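Local coordinates for protein putative transcription regulator (Lactobacillus plantarum WCFS1, PDB 3COL) that probably binds DNA through an N-terminal helix-turn-helix and regulates transcription as a dimeric member of the TetR family, at residues A[59-62]-A[63-67]; A[83-86]-A[87-90]; A[166-169]-A[170-174]. All coordinates share one frame; numbering follows the deposited sequence. Where two conformers were deposited one is given.

Interaction 1 of 3, residues A[59-62]-A[63-67]; sequences DSVY and ARETN
Thr-66 N gives its hydrogen to Tyr-62 O over 3.0 Å, and the bond is nearly straight at 174°. Thr-66 OG1 lies 3.0 Å from the same Tyr-62 O, although another acceptor competes for its one proton. A chi1 of 58° folds this hydroxyl back against the helix, and the branch at CB lets OG1 reach the carbonyl while CG2 meets the Tyr-62 ring. One residue earlier, Glu-65 N bonds Val-61 O in the same i to i+4 pattern, at 3.0 Å. Arg-64 and its neighbour Glu-65 form a salt bridge, NE to OE2 at 3.0 Å; Arg-64 NH1 also pairs with Asp-17, while Glu-65 OE1 forms a salt bridge with Arg-68 and a hydrogen bond with Ser-106. Arginine and glutamate suit this place because both can serve several partners.

The Thr-66 methyl CG2 sits over one face of the Tyr-62 ring, 4.0 Å from the centroid, a CH-pi contact. It is nearest to CZ, at 3.8 Å, so it covers the hydroxyl-bearing end. Chi1 of -170° sets Tyr-62 CG beside the carbonyl carbon, on the side of the following turn where Thr-66 lies. A leucine in place of Tyr-62 would probably leave the Thr-66 methyl without its aromatic face and lessen the packing on Ile-113 and Lys-114. Val-61, between helices 11-26 and 106-117, adds its CG1 at 4.2 Å from Glu-65 CG. Helix 54-67 thus has a salt bridge to helix 11-26 and a hydrogen bond to Ser-106 at the head of helix 106-117, while Tyr-62 and Val-61 give it an apolar seat.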
ATOM      1  N   ASP A  59     -16.067  -2.961  10.700  1.00 10.89           N
ATOM      2  CA  ASP A  59     -15.199  -3.547  11.696  1.00  9.88           C
ATOM      3  C   ASP A  59     -15.230  -5.066  11.582  1.00  9.84           C
ATOM      4  O   ASP A  59     -14.219  -5.712  11.787  1.00  8.73           O
ATOM      5  CB  ASP A  59     -15.601  -3.144  13.122  1.00  9.51           C
ATOM      6  CG  ASP A  59     -15.296  -1.678  13.440  1.00 12.46           C
ATOM      7  OD1 ASP A  59     -14.665  -0.995  12.597  1.00 14.20           O
ATOM      8  OD2 ASP A  59     -15.715  -1.210  14.528  1.00 15.83           O
ATOM      9  N   SER A  60     -16.417  -5.616  11.277  1.00  9.76           N
ATOM     10  CA  SER A  60     -16.605  -7.071  11.140  1.00 10.24           C
ATOM     11  C   SER A  60     -15.788  -7.635   9.975  1.00  9.48           C
ATOM     12  O   SER A  60     -15.091  -8.651  10.113  1.00  9.78           O
ATOM     13  CB  SER A  60     -18.085  -7.416  10.994  1.00  9.66           C
ATOM     14  OG  SER A  60     -18.262  -8.817  10.802  1.00 13.56           O
ATOM     15  N   VAL A  61     -15.849  -6.962   8.837  1.00  9.43           N
ATOM     16  CA  VAL A  61     -15.034  -7.346   7.691  1.00  9.33           C
ATOM     17  C   VAL A  61     -13.530  -7.141   7.954  1.00  9.55           C
ATOM     18  O   VAL A  61     -12.702  -7.976   7.554  1.00  9.13           O
ATOM     19  CB  VAL A  61     -15.487  -6.628   6.390  1.00  9.12           C
ATOM     20  CG1 VAL A  61     -14.510  -6.921   5.247  1.00  7.99           C
ATOM     21  CG2 VAL A  61     -16.944  -7.056   6.039  1.00  8.91           C
ATOM     22  N   TYR A  62     -13.173  -6.041   8.602  1.00  9.64           N
ATOM     23  CA  TYR A  62     -11.762  -5.856   9.024  1.00 10.23           C
ATOM     24  C   TYR A  62     -11.246  -7.067   9.831  1.00 10.73           C
ATOM     25  O   TYR A  62     -10.208  -7.649   9.474  1.00 10.92           O
ATOM     26  CB  TYR A  62     -11.546  -4.552   9.790  1.00 11.76           C
ATOM     27  CG  TYR A  62     -10.052  -4.242  10.019  1.00 14.54           C
ATOM     28  CD1 TYR A  62      -9.245  -3.836   8.972  1.00 14.26           C
ATOM     29  CD2 TYR A  62      -9.470  -4.398  11.282  1.00 16.94           C
ATOM     30  CE1 TYR A  62      -7.903  -3.577   9.161  1.00 19.32           C
ATOM     31  CE2 TYR A  62      -8.125  -4.148  11.486  1.00 20.06           C
ATOM     32  CZ  TYR A  62      -7.351  -3.738  10.420  1.00 19.36           C
ATOM     33  OH  TYR A  62      -6.008  -3.483  10.616  1.00 22.24           O
ATOM     34  N   ALA A  63     -11.981  -7.462  10.882  1.00 10.35           N
ATOM     35  CA  ALA A  63     -11.547  -8.542  11.753  1.00 10.98           C
ATOM     36  C   ALA A  63     -11.539  -9.898  11.024  1.00 11.48           C
ATOM     37  O   ALA A  63     -10.653 -10.703  11.257  1.00 11.38           O
ATOM     38  CB  ALA A  63     -12.406  -8.607  13.030  1.00 10.62           C
ATOM     39  N   ARG A  64     -12.523 -10.139  10.150  1.00 11.50           N
ATOM     40  CA  ARG A  64     -12.539 -11.325   9.302  1.00 11.67           C
ATOM     41  C   ARG A  64     -11.289 -11.455   8.431  1.00 12.09           C
ATOM     42  O   ARG A  64     -10.629 -12.512   8.441  1.00 10.35           O
ATOM     43  CB  ARG A  64     -13.764 -11.343   8.383  1.00 12.30           C
ATOM     44  CG  ARG A  64     -13.978 -12.687   7.661  1.00 13.84           C
ATOM     45  CD  ARG A  64     -15.137 -12.640   6.693  1.00 12.37           C
ATOM     46  NE  ARG A  64     -14.855 -11.835   5.508  1.00 15.24           N
ATOM     47  CZ  ARG A  64     -15.658 -11.803   4.440  1.00 16.64           C
ATOM     48  NH1 ARG A  64     -16.778 -12.533   4.427  1.00 14.98           N
ATOM     49  NH2 ARG A  64     -15.340 -11.044   3.388  1.00 17.47           N
ATOM     50  N   GLU A  65     -10.985 -10.408   7.665  1.00 11.55           N
ATOM     51  CA  GLU A  65      -9.789 -10.429   6.819  1.00 13.92           C
ATOM     52  C   GLU A  65      -8.493 -10.615   7.625  1.00 14.65           C
ATOM     53  O   GLU A  65      -7.717 -11.514   7.322  1.00 15.58           O
ATOM     54  CB  GLU A  65      -9.687  -9.181   5.910  1.00 13.05           C
ATOM     55  CG  GLU A  65     -10.859  -9.057   4.893  1.00 12.84           C
ATOM     56  CD  GLU A  65     -11.150 -10.361   4.172  1.00 14.93           C
ATOM     57  OE1 GLU A  65     -10.225 -10.908   3.510  1.00 13.72           O
ATOM     58  OE2 GLU A  65     -12.293 -10.854   4.276  1.00 13.81           O
ATOM     59  N   THR A  66      -8.274  -9.784   8.649  1.00 15.55           N
ATOM     60  CA  THR A  66      -7.042  -9.874   9.443  1.00 16.21           C
ATOM     61  C   THR A  66      -6.891 -11.196  10.157  1.00 17.13           C
ATOM     62  O   THR A  66      -5.802 -11.754  10.210  1.00 16.66           O
ATOM     63  CB  THR A  66      -6.878  -8.707  10.431  1.00 16.20           C
ATOM     64  OG1 THR A  66      -7.998  -8.648  11.312  1.00 15.73           O
ATOM     65  CG2 THR A  66      -6.756  -7.429   9.678  1.00 15.18           C
ATOM     66  N   ASN A  67      -7.992 -11.715  10.687  1.00 19.17           N
ATOM     67  CA  ASN A  67      -7.958 -13.014  11.362  1.00 21.56           C
ATOM     68  C   ASN A  67      -7.711 -14.213  10.446  1.00 22.32           C
ATOM     69  O   ASN A  67      -7.298 -15.271  10.891  1.00 21.68           O
ATOM     70  CB  ASN A  67      -9.212 -13.190  12.212  1.00 22.12           C
ATOM     71  CG  ASN A  67      -9.065 -12.532  13.570  1.00 24.73           C
ATOM     72  OD1 ASN A  67      -9.409 -11.360  13.761  1.00 28.32           O
ATOM     73  ND2 ASN A  67      -8.493 -13.273  14.512  1.00 27.97           N
TER

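Interaction 2 of 3, residues A[83-86]-A[87-90]; sequences IDVT and TRIR
Arg-88 runs back past the start of its own helix to Ile-83 and ends in a bond to that residue's carbonyl. Its CB is 3.9 Å from Asp-84 O and as far from Val-85 O. The next methylene, CG, rests on the Ile-83 methyl CG2 at 3.6 Å, and CD passes Ile-83 CB as the two side chains cross at a slant. Here the chain bends, chi3 being -90°, and the turn brings the guanidinium edge round to the backbone. NE donates to Ile-83 O at 2.9 Å, approaching from above the carbonyl plane, and NH1 adds a weak bond to the same oxygen. NH1 also borders the Val-85 methyl CG1 at 3.5 Å, while NH2 reaches Leu-78 O. Arginine is apt for this place: its methylenes cover an isoleucine, and its several N-H groups satisfy carbonyls that precede the helix.

Around this chain the helix start is sealed by Asp-84. Its OD1 takes the hydroxyl proton of Thr-87 OG1 in a short bond of 2.6 Å, made on the syn side of the carboxylate, and its OD2 accepts weak bonds from the backbone N of Thr-87, at 3.3 Å, and of Thr-86. With chi1 at 78° the carboxylate curls over these first amides, which have no carbonyl a turn earlier to bind. Deeper in, Val-85 packs on helix 133-143, and Ile-89 on that helix and on Trp-190 and Met-193 of helix 182-193. The arrangement is that of an aspartate N-cap at the head of helix 85-102, with Ile-83 and the Arg-88 methylenes meeting where a hydrophobic staple would place two apolar side chains.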
ATOM      1  N   ILE A  83      12.666 -20.957  19.266  1.00 10.13           N
ATOM      2  CA  ILE A  83      12.943 -21.028  17.829  1.00  9.23           C
ATOM      3  C   ILE A  83      13.681 -19.745  17.411  1.00 11.02           C
ATOM      4  O   ILE A  83      13.314 -18.641  17.820  1.00  9.14           O
ATOM      5  CB  ILE A  83      11.645 -21.164  16.986  1.00  9.43           C
ATOM      6  CG1 ILE A  83      10.800 -22.345  17.461  1.00  7.97           C
ATOM      7  CG2 ILE A  83      11.947 -21.251  15.445  1.00  5.59           C
ATOM      8  CD1 ILE A  83      11.543 -23.681  17.557  1.00  6.97           C
ATOM      9  N   ASP A  84      14.740 -19.870  16.620  1.00 11.96           N
ATOM     10  CA  ASP A  84      15.476 -18.653  16.333  1.00 14.09           C
ATOM     11  C   ASP A  84      14.622 -17.678  15.507  1.00 13.65           C
ATOM     12  O   ASP A  84      13.727 -18.081  14.746  1.00 12.37           O
ATOM     13  CB  ASP A  84      16.810 -18.946  15.668  1.00 15.69           C
ATOM     14  CG  ASP A  84      16.663 -19.272  14.233  1.00 18.97           C
ATOM     15  OD1 ASP A  84      16.252 -20.423  13.931  1.00 21.29           O
ATOM     16  OD2 ASP A  84      16.961 -18.375  13.416  1.00 21.39           O
ATOM     17  N   VAL A  85      14.867 -16.384  15.696  1.00 12.83           N
ATOM     18  CA  VAL A  85      13.986 -15.389  15.099  1.00 12.22           C
ATOM     19  C   VAL A  85      13.999 -15.388  13.590  1.00 11.63           C
ATOM     20  O   VAL A  85      13.014 -14.998  12.977  1.00 11.39           O
ATOM     21  CB  VAL A  85      14.256 -13.958  15.619  1.00 12.68           C
ATOM     22  CG1 VAL A  85      13.876 -13.875  17.081  1.00 12.31           C
ATOM     23  CG2 VAL A  85      15.741 -13.534  15.387  1.00 13.57           C
ATOM     24  N   THR A  86      15.117 -15.804  12.991  1.00 12.07           N
ATOM     25  CA  THR A  86      15.299 -15.776  11.538  1.00 11.82           C
ATOM     26  C   THR A  86      14.361 -16.756  10.890  1.00 11.85           C
ATOM     27  O   THR A  86      13.733 -16.460   9.844  1.00 11.70           O
ATOM     28  CB  THR A  86      16.812 -16.054  11.136  1.00 12.48           C
ATOM     29  OG1 THR A  86      17.597 -14.927  11.516  1.00 14.08           O
ATOM     30  CG2 THR A  86      16.992 -16.280   9.624  1.00 11.44           C
ATOM     31  N   THR A  87      14.302 -17.945  11.496  1.00 11.50           N
ATOM     32  CA  THR A  87      13.373 -19.004  11.099  1.00 10.72           C
ATOM     33  C   THR A  87      11.893 -18.527  11.258  1.00 10.40           C
ATOM     34  O   THR A  87      11.087 -18.706  10.353  1.00 10.08           O
ATOM     35  CB  THR A  87      13.637 -20.286  11.945  1.00  9.94           C
ATOM     36  OG1 THR A  87      14.974 -20.741  11.687  1.00 10.02           O
ATOM     37  CG2 THR A  87      12.648 -21.419  11.601  1.00 10.44           C
ATOM     38  N   ARG A  88      11.547 -17.969  12.419  1.00  9.52           N
ATOM     39  CA  ARG A  88      10.173 -17.539  12.663  1.00  9.94           C
ATOM     40  C   ARG A  88       9.735 -16.407  11.734  1.00  9.94           C
ATOM     41  O   ARG A  88       8.597 -16.391  11.322  1.00 10.65           O
ATOM     42  CB  ARG A  88       9.966 -17.103  14.131  1.00 10.08           C
ATOM     43  CG  ARG A  88      10.036 -18.258  15.113  1.00  8.40           C
ATOM     44  CD  ARG A  88       9.637 -17.763  16.500  1.00  9.10           C
ATOM     45  NE  ARG A  88      10.791 -17.283  17.250  1.00  9.37           N
ATOM     46  CZ  ARG A  88      10.728 -16.471  18.298  1.00 11.90           C
ATOM     47  NH1 ARG A  88      11.853 -16.123  18.918  1.00 12.98           N
ATOM     48  NH2 ARG A  88       9.556 -16.010  18.722  1.00  8.61           N
ATOM     49  N   ILE A  89      10.619 -15.452  11.435  1.00 10.25           N
ATOM     50  CA  ILE A  89      10.337 -14.423  10.418  1.00 10.84           C
ATOM     51  C   ILE A  89      10.037 -15.047   9.034  1.00 11.21           C
ATOM     52  O   ILE A  89       9.078 -14.673   8.374  1.00 12.37           O
ATOM     53  CB  ILE A  89      11.457 -13.324  10.351  1.00 10.60           C
ATOM     54  CG1 ILE A  89      11.437 -12.497  11.626  1.00 11.30           C
ATOM     55  CG2 ILE A  89      11.234 -12.335   9.121  1.00 10.03           C
ATOM     56  CD1 ILE A  89      12.613 -11.547  11.760  1.00 10.84           C
ATOM     57  N   ARG A  90      10.845 -16.006   8.612  0.50 11.67           N
ATOM     58  CA  ARG A  90      10.612 -16.658   7.337  0.50 12.12           C
ATOM     59  C   ARG A  90       9.254 -17.371   7.300  0.50 11.81           C
ATOM     60  O   ARG A  90       8.509 -17.246   6.321  0.50 11.72           O
ATOM     61  CB  ARG A  90      11.759 -17.617   6.983  0.50 11.80           C
ATOM     62  CG  ARG A  90      11.720 -18.098   5.521  0.50 12.86           C
ATOM     63  CD  ARG A  90      12.828 -19.104   5.206  0.50 12.32           C
ATOM     64  NE  ARG A  90      12.567 -20.392   5.861  0.50 15.76           N
ATOM     65  CZ  ARG A  90      13.181 -20.814   6.970  0.50 14.03           C
ATOM     66  NH1 ARG A  90      14.092 -20.061   7.546  0.50 13.10           N
ATOM     67  NH2 ARG A  90      12.886 -21.997   7.491  0.50 14.64           N
TER

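Interaction 3 of 3, residues A[166-169]-A[170-174]; sequences HTTN and ISKGR
Arg-174 N reaches back to Asn-169 O at 2.9 Å, and Gly-173 N to Ile-170 O at 3.2 Å; together with the positive phi of Gly-173 they make a Schellman motif at the end of the helix. That phi is 72°, which a residue without a side chain adopts easily.

Side-chain polar bonds gather on the Asn-169 amide. Its OD1 receives Arg-174 NH1 at 2.8 Å, with the amide and guanidinium planes 37° apart, and a water that also accepts from Lys-172 NZ. Its ND2 bonds Tyr-175 and, across the dimer interface, Ser-153 of the second subunit. Partners at both ends fix which way the amide is flipped. Another water bridges Thr-167 O to Ser-171 OG.

Apolar contact is made by Ile-170, whose CD1 lies over one face of the His-166 ring in a CH-pi contact, 4.0 Å from the centroid and towards the CE1–NE2 rim. With chi1 at 180°, the His-166 ring stands beside its own carbonyl carbon, where Ile-170 CD1 can meet it. The ring's ND1 is bonded to Tyr-175, and Leu-154 of the second subunit packs on His-166. Isoleucine suits the spot because its long branch spans one turn to reach the ring.

Asparagine, offering acceptor and donor together, therefore couples the end of helix 152-171 to the following loop and to the partner chain.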
ATOM      1  N   HIS A 166       2.597  -7.910  -5.539  1.00  4.08           N
ATOM      2  CA  HIS A 166       2.789  -9.173  -6.246  1.00  4.19           C
ATOM      3  C   HIS A 166       1.419  -9.839  -6.484  1.00  4.08           C
ATOM      4  O   HIS A 166       1.141 -10.326  -7.565  1.00  4.05           O
ATOM      5  CB  HIS A 166       3.749 -10.051  -5.408  1.00  2.87           C
ATOM      6  CG  HIS A 166       4.057 -11.394  -6.012  1.00  5.30           C
ATOM      7  ND1 HIS A 166       4.518 -11.551  -7.306  1.00  5.00           N
ATOM      8  CD2 HIS A 166       4.015 -12.638  -5.478  1.00  2.00           C
ATOM      9  CE1 HIS A 166       4.728 -12.836  -7.546  1.00  4.22           C
ATOM     10  NE2 HIS A 166       4.427 -13.516  -6.456  1.00  4.65           N
ATOM     11  N   THR A 167       0.554  -9.815  -5.464  1.00  4.15           N
ATOM     12  CA  THR A 167      -0.790 -10.406  -5.565  1.00  4.43           C
ATOM     13  C   THR A 167      -1.672  -9.714  -6.608  1.00  4.91           C
ATOM     14  O   THR A 167      -2.280 -10.375  -7.426  1.00  4.58           O
ATOM     15  CB  THR A 167      -1.498 -10.362  -4.212  1.00  4.70           C
ATOM     16  OG1 THR A 167      -0.675 -11.069  -3.259  1.00  4.73           O
ATOM     17  CG2 THR A 167      -2.906 -11.020  -4.313  1.00  3.27           C
ATOM     18  N   THR A 168      -1.717  -8.383  -6.583  1.00  4.45           N
ATOM     19  CA  THR A 168      -2.525  -7.647  -7.539  1.00  4.54           C
ATOM     20  C   THR A 168      -1.907  -7.732  -8.942  1.00  4.92           C
ATOM     21  O   THR A 168      -2.634  -7.760  -9.926  1.00  5.80           O
ATOM     22  CB  THR A 168      -2.752  -6.163  -7.087  1.00  4.63           C
ATOM     23  OG1 THR A 168      -1.501  -5.509  -7.007  1.00  6.79           O
ATOM     24  CG2 THR A 168      -3.377  -6.079  -5.707  1.00  4.57           C
ATOM     25  N   ASN A 169      -0.578  -7.813  -9.041  1.00  4.39           N
ATOM     26  CA  ASN A 169       0.055  -8.048 -10.355  1.00  4.22           C
ATOM     27  C   ASN A 169      -0.481  -9.335 -10.982  1.00  4.08           C
ATOM     28  O   ASN A 169      -0.765  -9.396 -12.198  1.00  3.98           O
ATOM     29  CB  ASN A 169       1.589  -8.166 -10.247  1.00  2.96           C
ATOM     30  CG  ASN A 169       2.314  -6.826 -10.138  1.00  3.17           C
ATOM     31  OD1 ASN A 169       1.770  -5.772 -10.430  1.00  3.54           O
ATOM     32  ND2 ASN A 169       3.590  -6.884  -9.694  1.00  2.30           N
ATOM     33  N   ILE A 170      -0.628 -10.372 -10.154  1.00  4.19           N
ATOM     34  CA  ILE A 170      -1.158 -11.652 -10.645  1.00  3.79           C
ATOM     35  C   ILE A 170      -2.643 -11.527 -11.042  1.00  3.71           C
ATOM     36  O   ILE A 170      -3.050 -12.065 -12.071  1.00  3.24           O
ATOM     37  CB  ILE A 170      -0.856 -12.825  -9.649  1.00  3.65           C
ATOM     38  CG1 ILE A 170       0.661 -13.138  -9.644  1.00  4.31           C
ATOM     39  CG2 ILE A 170      -1.678 -14.130  -9.985  1.00  4.38           C
ATOM     40  CD1 ILE A 170       1.140 -13.827  -8.373  1.00  3.43           C
ATOM     41  N   SER A 171      -3.442 -10.800 -10.257  1.00  3.71           N
ATOM     42  CA  SER A 171      -4.863 -10.582 -10.605  1.00  5.60           C
ATOM     43  C   SER A 171      -5.054  -9.768 -11.873  1.00  5.06           C
ATOM     44  O   SER A 171      -6.071  -9.910 -12.557  1.00  4.49           O
ATOM     45  CB  SER A 171      -5.622  -9.876  -9.447  1.00  6.53           C
ATOM     46  OG  SER A 171      -5.487 -10.638  -8.272  1.00 10.24           O
ATOM     47  N   LYS A 172      -4.095  -8.884 -12.153  1.00  5.79           N
ATOM     48  CA  LYS A 172      -4.128  -8.003 -13.329  1.00  6.67           C
ATOM     49  C   LYS A 172      -3.592  -8.663 -14.606  1.00  5.99           C
ATOM     50  O   LYS A 172      -3.531  -8.035 -15.667  1.00  6.58           O
ATOM     51  CB  LYS A 172      -3.336  -6.734 -13.031  1.00  7.87           C
ATOM     52  CG  LYS A 172      -4.241  -5.657 -12.392  1.00 11.89           C
ATOM     53  CD  LYS A 172      -3.618  -4.994 -11.187  1.00 17.22           C
ATOM     54  CE  LYS A 172      -2.576  -3.950 -11.542  1.00 19.79           C
ATOM     55  NZ  LYS A 172      -2.561  -2.898 -10.424  1.00 21.35           N
ATOM     56  N   GLY A 173      -3.198  -9.919 -14.486  1.00  4.71           N
ATOM     57  CA  GLY A 173      -2.657 -10.664 -15.600  1.00  3.74           C
ATOM     58  C   GLY A 173      -1.275 -10.216 -16.003  1.00  3.70           C
ATOM     59  O   GLY A 173      -0.888 -10.433 -17.130  1.00  3.45           O
ATOM     60  N   ARG A 174      -0.510  -9.611 -15.099  1.00  4.07           N
ATOM     61  CA  ARG A 174       0.824  -9.132 -15.489  1.00  5.14           C
ATOM     62  C   ARG A 174       1.821 -10.270 -15.681  1.00  4.94           C
ATOM     63  O   ARG A 174       2.738 -10.157 -16.491  1.00  4.78           O
ATOM     64  CB  ARG A 174       1.376  -8.111 -14.492  1.00  6.16           C
ATOM     65  CG  ARG A 174       0.543  -6.853 -14.431  1.00  8.45           C
ATOM     66  CD  ARG A 174       1.227  -5.828 -13.584  1.00 14.64           C
ATOM     67  NE  ARG A 174       0.629  -4.510 -13.783  1.00 18.31           N
ATOM     68  CZ  ARG A 174       0.890  -3.429 -13.046  1.00 19.27           C
ATOM     69  NH1 ARG A 174       1.740  -3.481 -12.007  1.00 15.78           N
ATOM     70  NH2 ARG A 174       0.268  -2.292 -13.348  1.00 20.61           N
TER
HETATM   71  O   HOH W   1      -3.624 -12.835  -7.276  1.00 12.09           O
HETATM   72  O   HOH W   2      -0.327  -4.401  -8.815  1.00 13.53           O

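How the interactions relate
Along the chain the three contacts follow one another, each inside or at one end of a helix: interaction 1 in helix 54-67, interaction 2 at the start of helix 85-102, and interaction 3 at the end of helix 152-171. None touches another; centres lie about 26 Å (1 to 2), 23 Å (1 to 3) and 28 Å (2 to 3) apart. Interaction 1 borders helices 11-26 and 106-117, consistent with the junction of DNA-binding and C-terminal parts in TetR-family regulators. Interactions 2 and 3 belong to the C-terminal helical part, where helix 85-102 also packs on residues of interaction 3. Interaction 3 alone reaches the second subunit.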